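Local coordinates for TT1696 protein (Thermus thermophilus, PDB 1UFB) that is of unknown function but belongs to the HEPN family of helical-bundle proteins and may bind DNA, at residues A[55-63]-A[75-86]. Numbering follows the deposited sequence.
Sequences GHSILDLLA and LVEAAKVLDKYY
Two first torsions bring the rings of H56 and Y86 face to face: Y86 CG stands opposite its backbone N (chi1 175°), while H56 CG lies beside its own N and opposite the carbonyl carbon. The resulting offset stack is almost parallel, with centroids 3.8 Å apart and planes 3° from each other; the phenol CZ lies over the imidazole, and H56 CB adds a CH-pi contact over the phenol face. H56 ND1 is hydrogen-bonded to E39 of helix 27-48, which helps set the imidazole's rotation, and R90 adds a cation-pi contact to Y86.

Three residues earlier, at the other end of a type I beta turn, the carboxylate of D83 illustrates how an acidic side chain can serve the start of a neighbouring helix. Its OD1 receives I58 N at 2.7 Å through the syn lone pair, and its OD2 receives L59 N at 3.1 Å, also from the syn side but 17° out of plane. S57 OG is the N-cap, accepting from D60 N at 2.8 Å. Thus two residues share the first-turn amides, whose partial positive charge would probably favour an ionised D83.

Beyond it, L59 enters as a knob among V76, A79, K80 and D83, its CD2 3.7 Å from V76 CG1, while L62 CD1 rests 3.8 Å from A79 CB. The whole is an N-capped short helix packed roughly antiparallel on helix 73-83 within the HEPN helical bundle.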
ATOM      1  N   GLY A  55       6.324  -8.252   9.313  1.00 24.87           N
ATOM      2  CA  GLY A  55       5.666  -8.883   8.199  1.00 24.40           C
ATOM      3  C   GLY A  55       4.253  -8.420   7.880  1.00 22.48           C
ATOM      4  O   GLY A  55       3.714  -7.474   8.453  1.00 21.53           O
ATOM      5  N   HIS A  56       3.640  -9.139   6.963  1.00 21.58           N
ATOM      6  CA  HIS A  56       2.301  -8.771   6.502  1.00 24.63           C
ATOM      7  C   HIS A  56       1.244  -9.823   6.698  1.00 25.60           C
ATOM      8  O   HIS A  56       0.118  -9.608   6.324  1.00 24.57           O
ATOM      9  CB  HIS A  56       2.425  -8.364   5.009  1.00 20.69           C
ATOM     10  CG  HIS A  56       3.476  -7.325   4.812  1.00 24.47           C
ATOM     11  ND1 HIS A  56       3.339  -6.052   5.339  1.00 23.14           N
ATOM     12  CD2 HIS A  56       4.731  -7.394   4.279  1.00 23.04           C
ATOM     13  CE1 HIS A  56       4.456  -5.377   5.144  1.00 22.70           C
ATOM     14  NE2 HIS A  56       5.319  -6.166   4.509  1.00 25.04           N
ATOM     15  N   SER A  57       1.592 -10.903   7.400  1.00 25.44           N
ATOM     16  CA  SER A  57       0.646 -11.988   7.646  1.00 23.78           C
ATOM     17  C   SER A  57      -0.152 -11.757   8.924  1.00 23.80           C
ATOM     18  O   SER A  57       0.400 -11.899  10.026  1.00 24.05           O
ATOM     19  CB  SER A  57       1.400 -13.315   7.810  1.00 21.12           C
ATOM     20  OG  SER A  57       0.490 -14.300   8.353  1.00 22.96           O
ATOM     21  N   ILE A  58      -1.429 -11.410   8.814  1.00 22.43           N
ATOM     22  CA  ILE A  58      -2.107 -11.251  10.058  1.00 23.30           C
ATOM     23  C   ILE A  58      -2.296 -12.647  10.779  1.00 25.18           C
ATOM     24  O   ILE A  58      -2.438 -12.745  12.026  1.00 23.55           O
ATOM     25  CB  ILE A  58      -3.393 -10.360   9.902  1.00 30.71           C
ATOM     26  CG1 ILE A  58      -4.560 -11.183   9.862  1.00 32.97           C
ATOM     27  CG2 ILE A  58      -3.287  -9.231   8.749  1.00 27.85           C
ATOM     28  CD1 ILE A  58      -5.373 -10.588  10.822  1.00 27.26           C
ATOM     29  N   LEU A  59      -2.190 -13.729  10.012  1.00 26.31           N
ATOM     30  CA  LEU A  59      -2.185 -15.083  10.635  1.00 27.09           C
ATOM     31  C   LEU A  59      -0.974 -15.200  11.573  1.00 26.45           C
ATOM     32  O   LEU A  59      -1.105 -15.695  12.714  1.00 29.00           O
ATOM     33  CB  LEU A  59      -2.062 -16.193   9.583  1.00 29.94           C
ATOM     34  CG  LEU A  59      -3.330 -16.814   8.992  1.00 33.56           C
ATOM     35  CD1 LEU A  59      -2.939 -18.043   8.114  1.00 29.02           C
ATOM     36  CD2 LEU A  59      -4.239 -17.327  10.195  1.00 31.68           C
ATOM     37  N   ASP A  60       0.219 -14.833  11.110  1.00 24.59           N
ATOM     38  CA  ASP A  60       1.381 -14.923  12.028  1.00 25.52           C
ATOM     39  C   ASP A  60       1.218 -13.913  13.199  1.00 28.26           C
ATOM     40  O   ASP A  60       1.628 -14.185  14.322  1.00 27.20           O
ATOM     41  CB  ASP A  60       2.701 -14.545  11.359  1.00 23.43           C
ATOM     42  CG  ASP A  60       3.251 -15.633  10.427  1.00 29.53           C
ATOM     43  OD1 ASP A  60       3.553 -16.725  10.886  1.00 27.91           O
ATOM     44  OD2 ASP A  60       3.411 -15.382   9.231  1.00 32.56           O
ATOM     45  N   LEU A  61       0.695 -12.718  12.884  1.00 24.94           N
ATOM     46  CA  LEU A  61       0.517 -11.671  13.879  1.00 28.27           C
ATOM     47  C   LEU A  61      -0.369 -12.127  15.047  1.00 26.02           C
ATOM     48  O   LEU A  61      -0.102 -11.770  16.219  1.00 27.72           O
ATOM     49  CB  LEU A  61      -0.051 -10.385  13.214  1.00 24.99           C
ATOM     50  CG  LEU A  61       1.080  -9.728  12.369  1.00 28.13           C
ATOM     51  CD1 LEU A  61       0.526  -8.502  11.579  1.00 24.69           C
ATOM     52  CD2 LEU A  61       2.218  -9.277  13.259  1.00 26.79           C
ATOM     53  N   LEU A  62      -1.392 -12.909  14.713  1.00 25.63           N
ATOM     54  CA  LEU A  62      -2.300 -13.453  15.701  1.00 25.04           C
ATOM     55  C   LEU A  62      -1.676 -14.640  16.430  1.00 28.27           C
ATOM     56  O   LEU A  62      -1.928 -14.834  17.590  1.00 26.66           O
ATOM     57  CB  LEU A  62      -3.564 -13.966  15.037  1.00 24.10           C
ATOM     58  CG  LEU A  62      -4.586 -12.899  14.598  1.00 26.87           C
ATOM     59  CD1 LEU A  62      -5.701 -13.557  13.757  1.00 24.47           C
ATOM     60  CD2 LEU A  62      -5.172 -12.229  15.809  1.00 24.70           C
ATOM     61  N   ALA A  63      -0.916 -15.464  15.715  1.00 28.16           N
ATOM     62  CA  ALA A  63      -0.291 -16.669  16.301  1.00 32.16           C
ATOM     63  C   ALA A  63       0.812 -16.371  17.261  1.00 32.78           C
ATOM     64  O   ALA A  63       1.081 -17.173  18.165  1.00 35.39           O
ATOM     65  CB  ALA A  63       0.280 -17.587  15.171  1.00 33.25           C
ATOM     66  N   LEU A  75     -11.321 -14.871  14.213  1.00 30.44           N
ATOM     67  CA  LEU A  75     -10.268 -13.946  13.819  1.00 32.62           C
ATOM     68  C   LEU A  75      -9.232 -14.642  12.901  1.00 32.26           C
ATOM     69  O   LEU A  75      -8.575 -14.003  12.044  1.00 29.04           O
ATOM     70  CB  LEU A  75      -9.585 -13.362  15.053  1.00 30.61           C
ATOM     71  CG  LEU A  75     -10.485 -12.463  15.933  1.00 32.74           C
ATOM     72  CD1 LEU A  75      -9.617 -11.740  16.959  1.00 33.31           C
ATOM     73  CD2 LEU A  75     -11.281 -11.468  15.082  1.00 35.89           C
ATOM     74  N   VAL A  76      -9.045 -15.955  13.111  1.00 31.98           N
ATOM     75  CA  VAL A  76      -8.105 -16.720  12.296  1.00 31.53           C
ATOM     76  C   VAL A  76      -8.690 -16.778  10.884  1.00 33.67           C
ATOM     77  O   VAL A  76      -7.988 -16.594   9.888  1.00 32.14           O
ATOM     78  CB  VAL A  76      -7.907 -18.191  12.871  1.00 34.35           C
ATOM     79  CG1 VAL A  76      -6.991 -18.981  11.976  1.00 34.37           C
ATOM     80  CG2 VAL A  76      -7.308 -18.138  14.268  1.00 29.15           C
ATOM     81  N   GLU A  77      -9.995 -17.001  10.782  1.00 31.63           N
ATOM     82  CA  GLU A  77     -10.577 -17.045   9.444  1.00 33.76           C
ATOM     83  C   GLU A  77     -10.510 -15.654   8.808  1.00 30.22           C
ATOM     84  O   GLU A  77     -10.217 -15.561   7.626  1.00 30.91           O
ATOM     85  CB  GLU A  77     -12.008 -17.610   9.471  1.00 36.25           C
ATOM     86  CG  GLU A  77     -11.994 -19.172   9.799  1.00 44.97           C
ATOM     87  CD  GLU A  77     -10.913 -20.020   8.973  1.00 50.94           C
ATOM     88  OE1 GLU A  77     -11.017 -20.166   7.703  1.00 49.10           O
ATOM     89  OE2 GLU A  77      -9.932 -20.542   9.607  1.00 53.41           O
ATOM     90  N   ALA A  78     -10.765 -14.588   9.578  1.00 29.45           N
ATOM     91  CA  ALA A  78     -10.656 -13.233   9.009  1.00 31.55           C
ATOM     92  C   ALA A  78      -9.200 -13.003   8.486  1.00 30.12           C
ATOM     93  O   ALA A  78      -8.982 -12.364   7.439  1.00 28.76           O
ATOM     94  CB  ALA A  78     -10.965 -12.167  10.100  1.00 28.78           C
ATOM     95  N   ALA A  79      -8.219 -13.436   9.294  1.00 29.04           N
ATOM     96  CA  ALA A  79      -6.804 -13.281   8.945  1.00 27.98           C
ATOM     97  C   ALA A  79      -6.529 -13.942   7.589  1.00 28.09           C
ATOM     98  O   ALA A  79      -5.909 -13.367   6.740  1.00 25.66           O
ATOM     99  CB  ALA A  79      -5.901 -13.940  10.013  1.00 28.20           C
ATOM    100  N   LYS A  80      -7.014 -15.157   7.373  1.00 29.30           N
ATOM    101  CA  LYS A  80      -6.744 -15.824   6.116  1.00 32.03           C
ATOM    102  C   LYS A  80      -7.298 -15.066   4.937  1.00 30.70           C
ATOM    103  O   LYS A  80      -6.715 -15.075   3.878  1.00 31.38           O
ATOM    104  CB  LYS A  80      -7.377 -17.235   6.077  1.00 37.90           C
ATOM    105  CG  LYS A  80      -6.923 -18.193   7.141  1.00 44.58           C
ATOM    106  CD  LYS A  80      -7.623 -19.584   6.955  1.00 48.64           C
ATOM    107  CE  LYS A  80      -7.190 -20.538   8.074  1.00 53.99           C
ATOM    108  NZ  LYS A  80      -7.012 -19.721   9.323  1.00 56.62           N
ATOM    109  N   VAL A  81      -8.460 -14.459   5.114  1.00 28.53           N
ATOM    110  CA  VAL A  81      -9.047 -13.681   4.021  1.00 29.39           C
ATOM    111  C   VAL A  81      -8.195 -12.387   3.788  1.00 28.94           C
ATOM    112  O   VAL A  81      -7.775 -12.081   2.683  1.00 28.52           O
ATOM    113  CB  VAL A  81     -10.444 -13.305   4.380  1.00 29.09           C
ATOM    114  CG1 VAL A  81     -11.082 -12.359   3.278  1.00 27.30           C
ATOM    115  CG2 VAL A  81     -11.284 -14.649   4.563  1.00 34.00           C
ATOM    116  N   LEU A  82      -7.926 -11.656   4.846  1.00 27.55           N
ATOM    117  CA  LEU A  82      -7.176 -10.399   4.679  1.00 23.72           C
ATOM    118  C   LEU A  82      -5.785 -10.610   4.131  1.00 24.60           C
ATOM    119  O   LEU A  82      -5.243  -9.755   3.421  1.00 24.19           O
ATOM    120  CB  LEU A  82      -7.131  -9.686   6.036  1.00 24.91           C
ATOM    121  CG  LEU A  82      -8.487  -9.124   6.523  1.00 21.71           C
ATOM    122  CD1 LEU A  82      -8.351  -8.664   7.993  1.00 27.58           C
ATOM    123  CD2 LEU A  82      -8.902  -7.903   5.634  1.00 23.40           C
ATOM    124  N   ASP A  83      -5.215 -11.777   4.390  1.00 24.46           N
ATOM    125  CA  ASP A  83      -3.833 -12.033   3.995  1.00 27.39           C
ATOM    126  C   ASP A  83      -3.646 -12.079   2.511  1.00 29.77           C
ATOM    127  O   ASP A  83      -2.587 -11.762   1.998  1.00 32.87           O
ATOM    128  CB  ASP A  83      -3.292 -13.311   4.689  1.00 27.51           C
ATOM    129  CG  ASP A  83      -2.774 -13.008   6.109  1.00 29.94           C
ATOM    130  OD1 ASP A  83      -2.744 -11.793   6.439  1.00 28.25           O
ATOM    131  OD2 ASP A  83      -2.395 -13.939   6.890  1.00 27.60           O
ATOM    132  N   LYS A  84      -4.703 -12.397   1.818  1.00 28.26           N
ATOM    133  CA  LYS A  84      -4.683 -12.407   0.359  1.00 29.82           C
ATOM    134  C   LYS A  84      -4.817 -11.008  -0.217  1.00 26.20           C
ATOM    135  O   LYS A  84      -4.839 -10.856  -1.440  1.00 25.85           O
ATOM    136  CB  LYS A  84      -5.854 -13.196  -0.182  1.00 30.80           C
ATOM    137  CG  LYS A  84      -5.904 -14.595   0.385  1.00 37.30           C
ATOM    138  CD  LYS A  84      -4.607 -15.355   0.098  1.00 41.31           C
ATOM    139  CE  LYS A  84      -4.958 -16.834  -0.053  1.00 46.91           C
ATOM    140  NZ  LYS A  84      -6.442 -16.952  -0.323  1.00 47.25           N
ATOM    141  N   TYR A  85      -4.924  -9.981   0.628  1.00 25.49           N
ATOM    142  CA  TYR A  85      -5.080  -8.606   0.092  1.00 20.96           C
ATOM    143  C   TYR A  85      -3.808  -7.754   0.161  1.00 23.35           C
ATOM    144  O   TYR A  85      -3.855  -6.587  -0.247  1.00 22.14           O
ATOM    145  CB  TYR A  85      -6.218  -7.864   0.813  1.00 23.32           C
ATOM    146  CG  TYR A  85      -7.588  -8.550   0.632  1.00 24.34           C
ATOM    147  CD1 TYR A  85      -8.581  -8.463   1.625  1.00 25.35           C
ATOM    148  CD2 TYR A  85      -7.881  -9.240  -0.539  1.00 26.44           C
ATOM    149  CE1 TYR A  85      -9.867  -9.060   1.456  1.00 24.63           C
ATOM    150  CE2 TYR A  85      -9.175  -9.833  -0.730  1.00 28.66           C
ATOM    151  CZ  TYR A  85     -10.148  -9.726   0.283  1.00 29.46           C
ATOM    152  OH  TYR A  85     -11.435 -10.230   0.138  1.00 31.36           O
ATOM    153  N   TYR A  86      -2.715  -8.291   0.724  1.00 21.50           N
ATOM    154  CA  TYR A  86      -1.510  -7.486   0.801  1.00 19.62           C
ATOM    155  C   TYR A  86      -0.854  -7.290  -0.599  1.00 19.96           C
ATOM    156  O   TYR A  86      -0.584  -6.171  -1.032  1.00 19.84           O
ATOM    157  CB  TYR A  86      -0.527  -8.096   1.822  1.00 20.29           C
ATOM    158  CG  TYR A  86       0.789  -7.362   1.850  1.00 21.67           C
ATOM    159  CD1 TYR A  86       0.874  -6.030   2.313  1.00 22.85           C
ATOM    160  CD2 TYR A  86       1.939  -7.959   1.258  1.00 24.15           C
ATOM    161  CE1 TYR A  86       2.129  -5.286   2.169  1.00 24.97           C
ATOM    162  CE2 TYR A  86       3.114  -7.264   1.101  1.00 27.67           C
ATOM    163  CZ  TYR A  86       3.216  -5.948   1.555  1.00 24.83           C
ATOM    164  OH  TYR A  86       4.447  -5.384   1.416  1.00 29.64           O
TER
HETATM  165  O   HOH W   1      -0.109 -11.375   3.678  1.00 34.97           O